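Local coordinates for inactive dihydroorotase-like domain (PDB 5NNL), which is an inactive relative of the dihydroorotases, built on the alpha/beta barrel fold of that family, at residues A[25-28]-A[29-33]; A[57-60]-A[61-65]; A[157-160]-A[161-165]. All blocks are in the same frame, centred on the assembly; numbering follows the deposited sequence.

Contact 1 of 3, residues A[25-28]-A[29-33]; sequences EDLQ and RVTQA
Leu27 and Thr31 meet one turn apart at the start of helix 26-37, an outer helix of the alpha/beta barrel, and together with Val30 they make its tightly packed side. CD1 of Leu27 comes within 4.3 Å of CG2 of Thr31, and strand 39-44 closes over the pair: Ile44 touches Leu27, while Ile42 reaches both Val30 and Thr31. The branched side chains also lean on the preceding turn of backbone, CG2 of Val30 lying 3.3 Å from Asp26 O and CG2 of Thr31 resting against the carbonyl oxygen of Leu27. Regular helical bonds run beneath them, Val30 N donating to Asp26 O and Thr31 N to Leu27 O. With chi1 of 64°, the hydroxyl of Thr31 is turned back towards Gln28 O; the modelled separation there is too short to be trusted in detail, but OG1 is also bonded to the backbone N of Tyr71.

The looser side, partly open to solvent, carries Gln28, Arg29 and Gln32. NE2 of Gln32 lies 3.5 Å from CG of Gln28, so the NE2 end of the Gln32 amide points at the aliphatic stem of Gln28, with the two amide planes 37° apart. Gln28 sends its own NE2 to the carbonyl of Gly69 instead. In the conformer described, Arg29 reaches Asp234 in a salt bridge, which the second deposited conformer makes less certain; of its side chain only CB comes near the preceding turn, 3.7 Å from Glu25 O. That same oxygen accepts a nearly straight bond from Arg29 N, 3.0 Å long with an N-H...O angle of 171°.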
loop_
_atom_site.group_PDB
_atom_site.type_symbol
_atom_site.label_atom_id
_atom_site.label_comp_id
_atom_site.label_asym_id
_atom_site.label_seq_id
_atom_site.Cartn_x
_atom_site.Cartn_y
_atom_site.Cartn_z
ATOM N N GLU A 25 3.305 1.161 19.727
ATOM C CA GLU A 25 2.317 0.130 19.440
ATOM C C GLU A 25 1.752 0.231 18.028
ATOM O O GLU A 25 0.980 -0.646 17.627
ATOM C CB GLU A 25 1.173 0.216 20.456
ATOM C CG GLU A 25 0.805 -1.109 21.119
ATOM C CD GLU A 25 0.163 -0.918 22.483
ATOM O OE1 GLU A 25 0.409 0.130 23.117
ATOM O OE2 GLU A 25 -0.590 -1.814 22.922
ATOM N N ASP A 26 2.125 1.269 17.272
ATOM C CA ASP A 26 1.508 1.535 15.974
ATOM C C ASP A 26 1.581 0.328 15.044
ATOM O O ASP A 26 0.568 -0.085 14.472
ATOM C CB ASP A 26 2.176 2.748 15.323
ATOM C CG ASP A 26 1.771 4.063 15.968
ATOM O OD1 ASP A 26 1.072 4.035 17.003
ATOM O OD2 ASP A 26 2.150 5.126 15.429
ATOM N N LEU A 27 2.776 -0.237 14.858
ATOM C CA LEU A 27 2.916 -1.352 13.926
ATOM C C LEU A 27 1.980 -2.496 14.299
ATOM O O LEU A 27 1.239 -3.009 13.451
ATOM C CB LEU A 27 4.368 -1.832 13.879
ATOM C CG LEU A 27 4.628 -3.046 12.978
ATOM C CD1 LEU A 27 4.104 -2.822 11.565
ATOM C CD2 LEU A 27 6.107 -3.372 12.939
ATOM N N GLN A 28 1.996 -2.910 15.570
ATOM C CA GLN A 28 1.095 -3.969 16.019
ATOM C C GLN A 28 -0.351 -3.644 15.675
ATOM O O GLN A 28 -1.057 -4.455 15.066
ATOM C CB GLN A 28 1.228 -4.189 17.528
ATOM C CG GLN A 28 0.075 -5.013 18.122
ATOM C CD GLN A 28 0.301 -5.406 19.567
ATOM O OE1 GLN A 28 -0.348 -4.879 20.471
ATOM N NE2 GLN A 28 1.210 -6.348 19.791
ATOM N N ARG A 29 -0.815 -2.459 16.074
ATOM C CA ARG A 29 -2.220 -2.121 15.882
ATOM C C ARG A 29 -2.589 -2.107 14.404
ATOM O O ARG A 29 -3.703 -2.495 14.033
ATOM C CB ARG A 29 -2.539 -0.775 16.529
ATOM C CG ARG A 29 -3.969 -0.329 16.286
ATOM C CD ARG A 29 -4.530 0.452 17.457
ATOM N NE ARG A 29 -5.714 1.216 17.075
ATOM C CZ ARG A 29 -6.227 2.213 17.789
ATOM N NH1 ARG A 29 -5.659 2.583 18.929
ATOM N NH2 ARG A 29 -7.308 2.849 17.358
ATOM N N VAL A 30 -1.669 -1.669 13.541
ATOM C CA VAL A 30 -1.945 -1.684 12.106
ATOM C C VAL A 30 -2.141 -3.114 11.622
ATOM O O VAL A 30 -2.998 -3.384 10.774
ATOM C CB VAL A 30 -0.822 -0.966 11.332
ATOM C CG1 VAL A 30 -0.946 -1.208 9.824
ATOM C CG2 VAL A 30 -0.868 0.518 11.619
ATOM N N THR A 31 -1.351 -4.055 12.148
ATOM C CA THR A 31 -1.534 -5.452 11.766
ATOM C C THR A 31 -2.853 -6.005 12.291
ATOM O O THR A 31 -3.415 -6.925 11.687
ATOM C CB THR A 31 -0.365 -6.306 12.264
ATOM O OG1 THR A 31 -0.326 -6.303 13.698
ATOM C CG2 THR A 31 0.948 -5.784 11.711
ATOM N N GLN A 32 -3.361 -5.466 13.403
ATOM C CA GLN A 32 -4.672 -5.876 13.904
ATOM C C GLN A 32 -5.770 -5.471 12.933
ATOM O O GLN A 32 -6.565 -6.304 12.484
ATOM C CB GLN A 32 -4.950 -5.250 15.274
ATOM C CG GLN A 32 -4.026 -5.675 16.394
ATOM C CD GLN A 32 -4.343 -4.962 17.702
ATOM O OE1 GLN A 32 -5.453 -4.461 17.898
ATOM N NE2 GLN A 32 -3.368 -4.914 18.604
ATOM N N ALA A 33 -5.842 -4.176 12.622
ATOM C CA ALA A 33 -6.857 -3.688 11.699
ATOM C C ALA A 33 -6.692 -4.299 10.315
ATOM O O ALA A 33 -7.680 -4.470 9.591
ATOM C CB ALA A 33 -6.800 -2.161 11.621
#

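Contact 2 of 3, residues A[57-60]-A[61-65]; sequences KSLK and VAQQN
Val61 and Lys57 open the contact on the exposed flank of helix 56-64. The lysine chain bends at its second torsion (chi2 66°) and runs forward along the helix, placing NZ 3.5 Å from CG2 of Val61; the same methyl lies over Lys57 O, which accepts the Val61 N-H. Ala62 follows on the buried side. Its N donates an almost straight bond to Ser58 O, and its small CB sits 3.5 Å from Leu59 O, close enough to the barrel for Leu76 to touch it.

Gln63 fills the groove between two side chains of the preceding turn. Its extended chain runs past Leu59 O, with CG at 3.2 Å, and the amide at its end splits its contacts: NE2 passes 3.7 Å from CG of Leu59, whereas OE1 rests 3.6 Å from CG of Lys60. The position of NE2 is further fixed by a hydrogen bond to Glu94.

Gln64 curls back over the helix, so that Lys60 O receives two N-H groups, a good bond from the backbone N at 2.8 Å and a weak one from NE2 at 3.0 Å. Asn65 continues the backbone pattern by donating to Val61 O, while its amide is bonded to the backbone of Leu19, Thr21 and Ser24. Buried on Leu59 and Ala62 and polar on its outer flank, this is the amphipathic helix of a beta-alpha-beta unit, joining strand 39-44 to strand 73-79 as in alpha/beta barrels.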
loop_
_atom_site.group_PDB
_atom_site.type_symbol
_atom_site.label_atom_id
_atom_site.label_comp_id
_atom_site.label_asym_id
_atom_site.label_seq_id
_atom_site.Cartn_x
_atom_site.Cartn_y
_atom_site.Cartn_z
ATOM N N LYS A 57 20.254 2.021 11.926
ATOM C CA LYS A 57 19.602 2.318 13.198
ATOM C C LYS A 57 18.086 2.330 13.051
ATOM O O LYS A 57 17.370 1.749 13.875
ATOM C CB LYS A 57 20.108 3.660 13.735
ATOM C CG LYS A 57 19.229 4.322 14.801
ATOM C CD LYS A 57 19.187 3.523 16.093
ATOM C CE LYS A 57 18.177 4.110 17.069
ATOM N NZ LYS A 57 17.971 3.244 18.264
ATOM N N SER A 58 17.581 2.990 12.006
ATOM C CA SER A 58 16.137 3.113 11.826
ATOM C C SER A 58 15.490 1.753 11.611
ATOM O O SER A 58 14.426 1.463 12.170
ATOM C CB SER A 58 15.837 4.035 10.647
ATOM O OG SER A 58 15.836 5.392 11.049
ATOM N N LEU A 59 16.108 0.914 10.782
ATOM C CA LEU A 59 15.579 -0.425 10.552
ATOM C C LEU A 59 15.373 -1.170 11.864
ATOM O O LEU A 59 14.340 -1.821 12.060
ATOM C CB LEU A 59 16.528 -1.201 9.641
ATOM C CG LEU A 59 16.099 -2.607 9.236
ATOM C CD1 LEU A 59 14.774 -2.615 8.480
ATOM C CD2 LEU A 59 17.181 -3.210 8.385
ATOM N N LYS A 60 16.342 -1.077 12.781
ATOM C CA LYS A 60 16.282 -1.870 14.007
ATOM C C LYS A 60 15.156 -1.407 14.920
ATOM O O LYS A 60 14.506 -2.231 15.575
ATOM C CB LYS A 60 17.624 -1.813 14.739
ATOM C CG LYS A 60 18.459 -3.069 14.559
ATOM C CD LYS A 60 19.720 -3.050 15.413
ATOM C CE LYS A 60 20.004 -4.425 16.007
ATOM N NZ LYS A 60 19.995 -5.509 14.981
ATOM N N VAL A 61 14.912 -0.097 14.993
ATOM C CA VAL A 61 13.793 0.395 15.790
ATOM C C VAL A 61 12.484 -0.167 15.252
ATOM O O VAL A 61 11.628 -0.632 16.015
ATOM C CB VAL A 61 13.781 1.935 15.816
ATOM C CG1 VAL A 61 12.620 2.448 16.661
ATOM C CG2 VAL A 61 15.103 2.473 16.353
ATOM N N ALA A 62 12.309 -0.136 13.929
ATOM C CA ALA A 62 11.118 -0.728 13.329
ATOM C C ALA A 62 11.036 -2.216 13.641
ATOM O O ALA A 62 9.958 -2.735 13.952
ATOM C CB ALA A 62 11.123 -0.494 11.819
ATOM N N GLN A 63 12.172 -2.915 13.578
ATOM C CA GLN A 63 12.179 -4.349 13.845
ATOM C C GLN A 63 11.807 -4.642 15.292
ATOM O O GLN A 63 11.043 -5.575 15.569
ATOM C CB GLN A 63 13.553 -4.931 13.515
ATOM C CG GLN A 63 13.864 -4.966 12.028
ATOM C CD GLN A 63 15.306 -5.327 11.731
ATOM O OE1 GLN A 63 16.207 -5.043 12.521
ATOM N NE2 GLN A 63 15.530 -5.958 10.586
ATOM N N GLN A 64 12.335 -3.854 16.233
ATOM C CA GLN A 64 11.993 -4.053 17.638
ATOM C C GLN A 64 10.496 -3.887 17.868
ATOM O O GLN A 64 9.889 -4.646 18.633
ATOM C CB GLN A 64 12.777 -3.079 18.521
ATOM C CG GLN A 64 13.725 -3.757 19.499
ATOM C CD GLN A 64 14.804 -4.569 18.807
ATOM O OE1 GLN A 64 15.053 -5.723 19.161
ATOM N NE2 GLN A 64 15.457 -3.965 17.817
ATOM N N ASN A 65 9.881 -2.898 17.213
ATOM C CA ASN A 65 8.455 -2.656 17.390
ATOM C C ASN A 65 7.592 -3.821 16.923
ATOM O O ASN A 65 6.393 -3.839 17.222
ATOM C CB ASN A 65 8.057 -1.378 16.655
ATOM C CG ASN A 65 8.512 -0.130 17.382
ATOM O OD1 ASN A 65 8.526 -0.090 18.612
ATOM N ND2 ASN A 65 8.892 0.893 16.627
#

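Contact 3 of 3, residues A[157-160]-A[161-165]; sequences TTKD and DIKLI
The carboxylate of Asp161 carries the hydroxyl of Thr158 over one face: OG1 sits almost directly above CG, at 3.3 Å, and about equally far from both oxygens. The two oxygens are used separately. OD1 accepts from the backbone N of Thr134, at the start of helix 134-146, and OD2 accepts a hydrogen from a water at 2.8 Å. This water lies somewhat out of the carboxylate plane, on the same side as Thr158 OG1, and in turn accepts from Thr157 N, bridging the residues before the helix to its first turn.

Thr158 is the N-cap of helix 159-170. Its chi1 of 64° swings OG1 round to face the first turn, where it accepts the Asp161 N-H at 3.0 Å with an N-H...O angle of 153°. The regular pattern then begins as Ile162 N donates to Thr158 O, while Ile162 packs inward on Cys177 of strand 175-180.

On the outer side, Lys159 and Lys163 run alongside one another in the same direction, CG of Lys159 being 4.2 Å from CD of Lys163. NZ of Lys159 stays 5.7 Å from NZ of Lys163, and a salt bridge to Glu201 probably offsets the like charge at Lys159. With amide groups converging at this helix start, the acidic group of Asp161 is probably stabilised as an anion, while the cap gives the Asp161 N-H an acceptor at the helix start, where the regular pattern has not yet begun.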
loop_
_atom_site.group_PDB
_atom_site.type_symbol
_atom_site.label_atom_id
_atom_site.label_comp_id
_atom_site.label_asym_id
_atom_site.label_seq_id
_atom_site.Cartn_x
_atom_site.Cartn_y
_atom_site.Cartn_z
ATOM N N THR A 157 -1.969 9.092 -9.455
ATOM C CA THR A 157 -3.119 9.964 -9.257
ATOM C C THR A 157 -3.534 10.753 -10.493
ATOM O O THR A 157 -4.691 11.182 -10.552
ATOM C CB THR A 157 -2.843 10.964 -8.121
ATOM O OG1 THR A 157 -2.319 10.272 -6.978
ATOM C CG2 THR A 157 -4.120 11.684 -7.712
ATOM N N THR A 158 -2.658 10.957 -11.474
ATOM C CA THR A 158 -2.940 11.869 -12.572
ATOM C C THR A 158 -3.118 11.136 -13.895
ATOM O O THR A 158 -2.559 10.058 -14.121
ATOM C CB THR A 158 -1.824 12.907 -12.731
ATOM O OG1 THR A 158 -0.605 12.251 -13.101
ATOM C CG2 THR A 158 -1.619 13.686 -11.435
ATOM N N LYS A 159 -3.908 11.759 -14.771
ATOM C CA LYS A 159 -4.026 11.309 -16.153
ATOM C C LYS A 159 -2.662 11.261 -16.829
ATOM O O LYS A 159 -2.321 10.282 -17.505
ATOM C CB LYS A 159 -4.966 12.252 -16.905
ATOM C CG LYS A 159 -5.126 11.970 -18.379
ATOM C CD LYS A 159 -6.054 12.997 -19.010
ATOM C CE LYS A 159 -6.519 12.567 -20.378
ATOM N NZ LYS A 159 -7.333 13.634 -21.041
ATOM N N ASP A 160 -1.871 12.324 -16.667
ATOM C CA ASP A 160 -0.565 12.398 -17.312
ATOM C C ASP A 160 0.313 11.210 -16.931
ATOM O O ASP A 160 0.956 10.596 -17.790
ATOM C CB ASP A 160 0.129 13.710 -16.936
ATOM C CG ASP A 160 -0.542 14.935 -17.546
ATOM O OD1 ASP A 160 -1.239 14.798 -18.572
ATOM O OD2 ASP A 160 -0.352 16.045 -17.004
ATOM N N ASP A 161 0.356 10.872 -15.639
ATOM C CA ASP A 161 1.253 9.809 -15.194
ATOM C C ASP A 161 0.766 8.436 -15.655
ATOM O O ASP A 161 1.571 7.608 -16.100
ATOM C CB ASP A 161 1.413 9.850 -13.671
ATOM C CG ASP A 161 2.387 10.934 -13.206
ATOM O OD1 ASP A 161 2.962 11.644 -14.057
ATOM O OD2 ASP A 161 2.583 11.072 -11.982
ATOM N N ILE A 162 -0.541 8.173 -15.579
ATOM C CA ILE A 162 -1.017 6.844 -15.962
ATOM C C ILE A 162 -0.849 6.630 -17.459
ATOM O O ILE A 162 -0.631 5.499 -17.909
ATOM C CB ILE A 162 -2.477 6.622 -15.516
ATOM C CG1 ILE A 162 -2.816 5.123 -15.497
ATOM C CG2 ILE A 162 -3.467 7.349 -16.430
ATOM C CD1 ILE A 162 -2.043 4.311 -14.463
ATOM N N LYS A 163 -0.927 7.698 -18.254
ATOM C CA LYS A 163 -0.728 7.561 -19.691
ATOM C C LYS A 163 0.738 7.337 -20.037
ATOM O O LYS A 163 1.042 6.607 -20.987
ATOM C CB LYS A 163 -1.261 8.793 -20.418
ATOM C CG LYS A 163 -2.781 8.863 -20.453
ATOM C CD LYS A 163 -3.278 9.862 -21.475
ATOM C CE LYS A 163 -3.069 9.353 -22.898
ATOM N NZ LYS A 163 -3.787 10.191 -23.895
ATOM N N LEU A 164 1.656 7.950 -19.290
ATOM C CA LEU A 164 3.071 7.659 -19.494
ATOM C C LEU A 164 3.384 6.215 -19.131
ATOM O O LEU A 164 4.167 5.550 -19.818
ATOM C CB LEU A 164 3.929 8.624 -18.672
ATOM C CG LEU A 164 5.441 8.384 -18.707
ATOM C CD1 LEU A 164 5.996 8.550 -20.114
ATOM C CD2 LEU A 164 6.144 9.318 -17.738
ATOM N N ILE A 165 2.775 5.708 -18.058
ATOM C CA ILE A 165 2.973 4.312 -17.683
ATOM C C ILE A 165 2.407 3.393 -18.759
ATOM O O ILE A 165 3.024 2.383 -19.117
ATOM C CB ILE A 165 2.350 4.046 -16.299
ATOM C CG1 ILE A 165 3.171 4.750 -15.216
ATOM C CG2 ILE A 165 2.274 2.549 -15.999
ATOM C CD1 ILE A 165 2.423 4.980 -13.921
HETATM O O HOH W 1 0.433 10.331 -10.410
#

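Overall arrangement
Each contact is local to one helix or its end, and the three follow in series along the chain around the barrel. Contacts 1 and 2 are neighbours, with centres about 15 Å apart, and they touch directly: CD2 of Leu27 packs 4.0 Å from the carbonyl O of Ala62, next to the end of helix 56-64. Strand 39-44 lies between their helices in sequence and receives side chains from contact 1. Contact 3 is on the opposite side of the chain's centre, its own centre about 33 Å from that of contact 1 and 35 Å from that of contact 2, with nearest atoms about 20 and 25 Å away. It touches neither and packs against strand 175-180 and helices 134-146 and 200-207.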